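Long-range contacts in glucosamine kinase (Streptacidiphilus jiangxiensis, PDB 6HWL), which catalyses the magnesium-dependent transfer of phosphate from ATP to D-glucosamine, giving D-glucosamine 6-phosphate, and acts to a lesser extent on glucose: residues G168-A173 and L180-V185; P334-V339 and R396-L401. One frame throughout, in Å; residues are numbered along the deposited sequence.

In the fold
Both contacts are buried, yet they lie on opposite sides of the chain's centre, with centres about 30 Å apart and nearest atoms about 17 Å apart. Contact 1 (168-173 with 180-185) joins neighbouring strands of the six-stranded antiparallel sheet, near residues inferred to bind ATP. Contact 2 (334-339 with 396-401) joins the N-terminal regions of two helices, 335-356 and 398-416, in the helical part that binds D-glucosamine. They share no element and follow one another along the chain. Five backbone hydrogen bonds tie contact 1 together, with leucines packed beside them; contact 2 has no hydrogen bond between its segments and is held by aliphatic packing.

Contact 1 of 2, residues G168-A173 and L180-V185; sequences GLLTLA and LLASVV
Leu170 has CG trans to its amide nitrogen (chi1 174°), which brings that carbon to 4.0 Å from Leu181 CB, the two side chains crossing at a slant. Leu181 turns its own CG back beside its nitrogen (chi1 -54°) and so reaches on to Leu172, with Leu181 CD1 4.0 Å from Leu172 CB; this one leucine spans two residues of the facing strand. Ala182 CB adds a methyl beside Leu170 CB on the face covered by Leu83 of helix 79-87.

The backbones run antiparallel. Gly168 and Val184 form a hydrogen-bonded pair, exchanging both amide bonds, and Leu170 N donates a nearly straight bond of 2.8 Å to Ala182 O. Leu170 O, in contrast, is gripped by two donors: Leu181 N at 2.8 Å, lying in the carbonyl plane, and Ala182 N at 3.2 Å, tilted from it. Two residues thus face one, and the register slips before Thr171 pairs with Leu180.

On the other face, Leu169 CD2 rests 3.7 Å from Ser183 CB, while Leu180 CD1 approaches the same methyl at 4.2 Å. Helix 148-157 packs over Leu169, Thr171 and Leu180 here. Ser183 also has its side chain about 4 Å from that of Lys133, a residue inferred to bind ATP. Strand 98-102 continues the sheet beyond 168-172. The whole is a beta hairpin with a classic beta bulge, set in the antiparallel sheet beside the probable ATP site.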
loop_
_atom_site.group_PDB
_atom_site.type_symbol
_atom_site.label_atom_id
_atom_site.label_comp_id
_atom_site.label_asym_id
_atom_site.label_seq_id
_atom_site.Cartn_x
_atom_site.Cartn_y
_atom_site.Cartn_z
ATOM N N GLY A 168 25.194 11.481 24.760
ATOM C CA GLY A 168 24.423 12.474 25.479
ATOM C C GLY A 168 23.932 13.560 24.552
ATOM O O GLY A 168 24.419 13.718 23.428
ATOM N N LEU A 169 22.948 14.307 25.044
ATOM C CA LEU A 169 22.371 15.429 24.321
ATOM C C LEU A 169 22.231 16.602 25.277
ATOM O O LEU A 169 21.767 16.431 26.409
ATOM C CB LEU A 169 21.004 15.065 23.723
ATOM C CG LEU A 169 20.976 14.026 22.597
ATOM C CD1 LEU A 169 19.550 13.585 22.303
ATOM C CD2 LEU A 169 21.628 14.582 21.340
ATOM N N LEU A 170 22.643 17.784 24.828
ATOM C CA LEU A 170 22.445 19.025 25.566
ATOM C C LEU A 170 21.440 19.875 24.803
ATOM O O LEU A 170 21.686 20.248 23.651
ATOM C CB LEU A 170 23.758 19.783 25.754
ATOM C CG LEU A 170 23.604 21.163 26.401
ATOM C CD1 LEU A 170 22.952 21.038 27.769
ATOM C CD2 LEU A 170 24.946 21.877 26.503
ATOM N N THR A 171 20.313 20.175 25.440
ATOM C CA THR A 171 19.242 20.921 24.802
ATOM C C THR A 171 18.825 22.093 25.677
ATOM O O THR A 171 19.046 22.105 26.891
ATOM C CB THR A 171 18.022 20.034 24.514
ATOM O OG1 THR A 171 17.564 19.438 25.733
ATOM C CG2 THR A 171 18.376 18.940 23.516
ATOM N N LEU A 172 18.217 23.086 25.034
ATOM C CA LEU A 172 17.661 24.248 25.710
ATOM C C LEU A 172 16.155 24.053 25.836
ATOM O O LEU A 172 15.455 23.926 24.826
ATOM C CB LEU A 172 17.983 25.530 24.942
ATOM C CG LEU A 172 17.624 26.858 25.608
ATOM C CD1 LEU A 172 18.439 27.060 26.876
ATOM C CD2 LEU A 172 17.836 28.011 24.640
ATOM N N ALA A 173 15.662 24.019 27.073
ATOM C CA ALA A 173 14.255 23.743 27.329
ATOM C C ALA A 173 13.373 24.914 26.916
ATOM O O ALA A 173 13.066 25.786 27.735
ATOM C CB ALA A 173 14.037 23.411 28.807
ATOM N N LEU A 180 18.516 21.871 20.176
ATOM C CA LEU A 180 19.797 21.191 20.297
ATOM C C LEU A 180 20.927 22.202 20.451
ATOM O O LEU A 180 21.059 23.130 19.647
ATOM C CB LEU A 180 20.046 20.307 19.076
ATOM C CG LEU A 180 21.406 19.610 19.000
ATOM C CD1 LEU A 180 21.586 18.640 20.158
ATOM C CD2 LEU A 180 21.573 18.894 17.667
ATOM N N LEU A 181 21.739 22.020 21.489
ATOM C CA LEU A 181 22.939 22.817 21.711
ATOM C C LEU A 181 24.220 22.034 21.480
ATOM O O LEU A 181 25.188 22.584 20.951
ATOM C CB LEU A 181 22.950 23.380 23.137
ATOM C CG LEU A 181 21.715 24.166 23.578
ATOM C CD1 LEU A 181 21.913 24.708 24.982
ATOM C CD2 LEU A 181 21.413 25.292 22.603
ATOM N N ALA A 182 24.244 20.760 21.864
ATOM C CA ALA A 182 25.407 19.913 21.649
ATOM C C ALA A 182 24.965 18.459 21.668
ATOM O O ALA A 182 24.029 18.089 22.381
ATOM C CB ALA A 182 26.488 20.155 22.709
ATOM N N SER A 183 25.648 17.643 20.876
ATOM C CA SER A 183 25.404 16.211 20.834
ATOM C C SER A 183 26.732 15.481 20.954
ATOM O O SER A 183 27.766 15.955 20.473
ATOM C CB SER A 183 24.686 15.792 19.544
ATOM O OG SER A 183 25.483 16.066 18.406
ATOM N N VAL A 184 26.698 14.326 21.615
ATOM C CA VAL A 184 27.872 13.481 21.792
ATOM C C VAL A 184 27.504 12.076 21.342
ATOM O O VAL A 184 26.587 11.463 21.901
ATOM C CB VAL A 184 28.367 13.473 23.250
ATOM C CG1 VAL A 184 29.706 12.766 23.349
ATOM C CG2 VAL A 184 28.467 14.892 23.789
ATOM N N VAL A 185 28.203 11.572 20.325
ATOM C CA VAL A 185 27.984 10.235 19.797
ATOM C C VAL A 185 29.337 9.553 19.631
ATOM O O VAL A 185 30.392 10.182 19.708
ATOM C CB VAL A 185 27.214 10.243 18.457
ATOM C CG1 VAL A 185 25.807 10.796 18.647
ATOM C CG2 VAL A 185 27.970 11.044 17.411
#

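Contact 2 of 2, residues P334-V339 and R396-L401; sequences PAALDV and RLLTPL
Leu401, Ala336 and Leu398 have the most surface buried in this meeting of two helical N-terminal regions. Leu401 reaches across with a single methyl: its CD1 sits 3.9 Å from Leu337 N and 4.0 Å from Leu337 CD1, touching backbone and side chain of the same residue. The side chains of Leu337 and Leu401 cross nearly at right angles. Leu337 can meet this methyl because its CG stands trans to the amide nitrogen (chi1 -171°) and the next torsion (chi2 58°) then turns CD1 toward Leu401, although the CB itself does not point that way.

Ala336 directs its CB toward the other segment, where the small methyl is met by three leucines. Leu397 CB lies 4.1 Å from Ala336 CB, with Leu398 CD2 and Leu401 CD1 slightly farther off. With only a methyl here, the backbones come close, the CA atoms of Ala336 and Leu398 being 6.4 Å apart. Leu398 uses the same CD2 to touch Val339 CG1 at 4.2 Å, one turn farther along helix 335-356, the two side chains meeting at a slant. Helix 362-386 packs against Val339 as well, through Phe376, Leu377 and Tyr380.

At the start of the first segment Pro334 presents its ring across Leu397, whose CD1 comes within 3.6 Å of Pro334 CB. Next to the contact, Asp338 OD2 accepts from His298 N and OD1 from Gly299 N, just before Asp300, which binds D-glucosamine. Thr399 is hydrogen-bonded to Asp213 of the second subunit in the crystal assembly. The arrangement is apolar packing of Pro334 and the N-terminal part of helix 335-356 against the 3-10 turn leading into helix 398-416, which carries the glucosamine-binding Glu409.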
loop_
_atom_site.group_PDB
_atom_site.type_symbol
_atom_site.label_atom_id
_atom_site.label_comp_id
_atom_site.label_asym_id
_atom_site.label_seq_id
_atom_site.Cartn_x
_atom_site.Cartn_y
_atom_site.Cartn_z
ATOM N N PRO A 334 5.404 12.128 5.883
ATOM C CA PRO A 334 5.097 10.719 5.608
ATOM C C PRO A 334 6.349 9.859 5.661
ATOM O O PRO A 334 7.419 10.256 5.195
ATOM C CB PRO A 334 4.504 10.749 4.193
ATOM C CG PRO A 334 4.079 12.157 3.976
ATOM C CD PRO A 334 5.051 12.995 4.745
ATOM N N ALA A 335 6.203 8.666 6.243
ATOM C CA ALA A 335 7.315 7.722 6.266
ATOM C C ALA A 335 7.750 7.339 4.857
ATOM O O ALA A 335 8.930 7.050 4.629
ATOM C CB ALA A 335 6.932 6.475 7.062
ATOM N N ALA A 336 6.817 7.344 3.901
ATOM C CA ALA A 336 7.157 7.027 2.520
ATOM C C ALA A 336 8.152 8.016 1.925
ATOM O O ALA A 336 8.802 7.694 0.924
ATOM C CB ALA A 336 5.891 6.985 1.663
ATOM N N LEU A 337 8.286 9.207 2.513
ATOM C CA LEU A 337 9.273 10.164 2.021
ATOM C C LEU A 337 10.690 9.635 2.205
ATOM O O LEU A 337 11.519 9.731 1.292
ATOM C CB LEU A 337 9.100 11.510 2.726
ATOM C CG LEU A 337 9.920 12.675 2.166
ATOM C CD1 LEU A 337 9.596 12.898 0.699
ATOM C CD2 LEU A 337 9.669 13.943 2.962
ATOM N N ASP A 338 10.988 9.069 3.381
ATOM C CA ASP A 338 12.284 8.427 3.579
ATOM C C ASP A 338 12.446 7.226 2.656
ATOM O O ASP A 338 13.532 6.996 2.109
ATOM C CB ASP A 338 12.451 7.993 5.037
ATOM C CG ASP A 338 12.679 9.162 5.979
ATOM O OD1 ASP A 338 13.086 10.246 5.511
ATOM O OD2 ASP A 338 12.461 8.985 7.198
ATOM N N VAL A 339 11.378 6.444 2.478
ATOM C CA VAL A 339 11.437 5.282 1.594
ATOM C C VAL A 339 11.763 5.717 0.171
ATOM O O VAL A 339 12.631 5.139 -0.494
ATOM C CB VAL A 339 10.115 4.496 1.654
ATOM C CG1 VAL A 339 10.131 3.353 0.649
ATOM C CG2 VAL A 339 9.871 3.975 3.060
ATOM N N ARG A 396 0.657 4.507 -1.337
ATOM C CA ARG A 396 0.058 5.328 -2.385
ATOM C C ARG A 396 0.901 6.555 -2.704
ATOM O O ARG A 396 0.791 7.098 -3.810
ATOM C CB ARG A 396 -1.348 5.765 -1.975
ATOM C CG ARG A 396 -2.326 4.624 -1.754
ATOM C CD ARG A 396 -3.653 5.147 -1.231
ATOM N NE ARG A 396 -3.494 5.856 0.036
ATOM C CZ ARG A 396 -4.486 6.459 0.685
ATOM N NH1 ARG A 396 -5.714 6.444 0.184
ATOM N NH2 ARG A 396 -4.251 7.082 1.831
ATOM N N LEU A 397 1.737 6.998 -1.766
ATOM C CA LEU A 397 2.583 8.168 -1.961
ATOM C C LEU A 397 3.860 7.862 -2.730
ATOM O O LEU A 397 4.596 8.798 -3.059
ATOM C CB LEU A 397 2.947 8.780 -0.606
ATOM C CG LEU A 397 1.898 9.646 0.090
ATOM C CD1 LEU A 397 2.187 9.724 1.581
ATOM C CD2 LEU A 397 1.888 11.035 -0.519
ATOM N N LEU A 398 4.136 6.589 -3.021
ATOM C CA LEU A 398 5.415 6.215 -3.619
ATOM C C LEU A 398 5.641 6.932 -4.945
ATOM O O LEU A 398 6.649 7.623 -5.125
ATOM C CB LEU A 398 5.485 4.697 -3.803
ATOM C CG LEU A 398 5.670 3.873 -2.527
ATOM C CD1 LEU A 398 5.779 2.390 -2.852
ATOM C CD2 LEU A 398 6.893 4.350 -1.758
ATOM N N THR A 399 4.706 6.787 -5.883
ATOM C CA THR A 399 4.897 7.378 -7.206
ATOM C C THR A 399 4.948 8.901 -7.178
ATOM O O THR A 399 5.906 9.470 -7.732
ATOM C CB THR A 399 3.815 6.868 -8.166
ATOM O OG1 THR A 399 3.912 5.442 -8.284
ATOM C CG2 THR A 399 3.982 7.498 -9.542
ATOM N N PRO A 400 3.993 9.622 -6.569
ATOM C CA PRO A 400 4.105 11.092 -6.580
ATOM C C PRO A 400 5.352 11.609 -5.882
ATOM O O PRO A 400 5.995 12.536 -6.391
ATOM C CB PRO A 400 2.820 11.547 -5.872
ATOM C CG PRO A 400 2.398 10.381 -5.058
ATOM C CD PRO A 400 2.772 9.182 -5.869
ATOM N N LEU A 401 5.724 11.031 -4.737
ATOM C CA LEU A 401 6.922 11.494 -4.045
ATOM C C LEU A 401 8.192 11.102 -4.789
ATOM O O LEU A 401 9.179 11.847 -4.757
ATOM C CB LEU A 401 6.956 10.953 -2.614
ATOM C CG LEU A 401 5.846 11.434 -1.675
ATOM C CD1 LEU A 401 6.150 11.051 -0.233
ATOM C CD2 LEU A 401 5.633 12.935 -1.803
#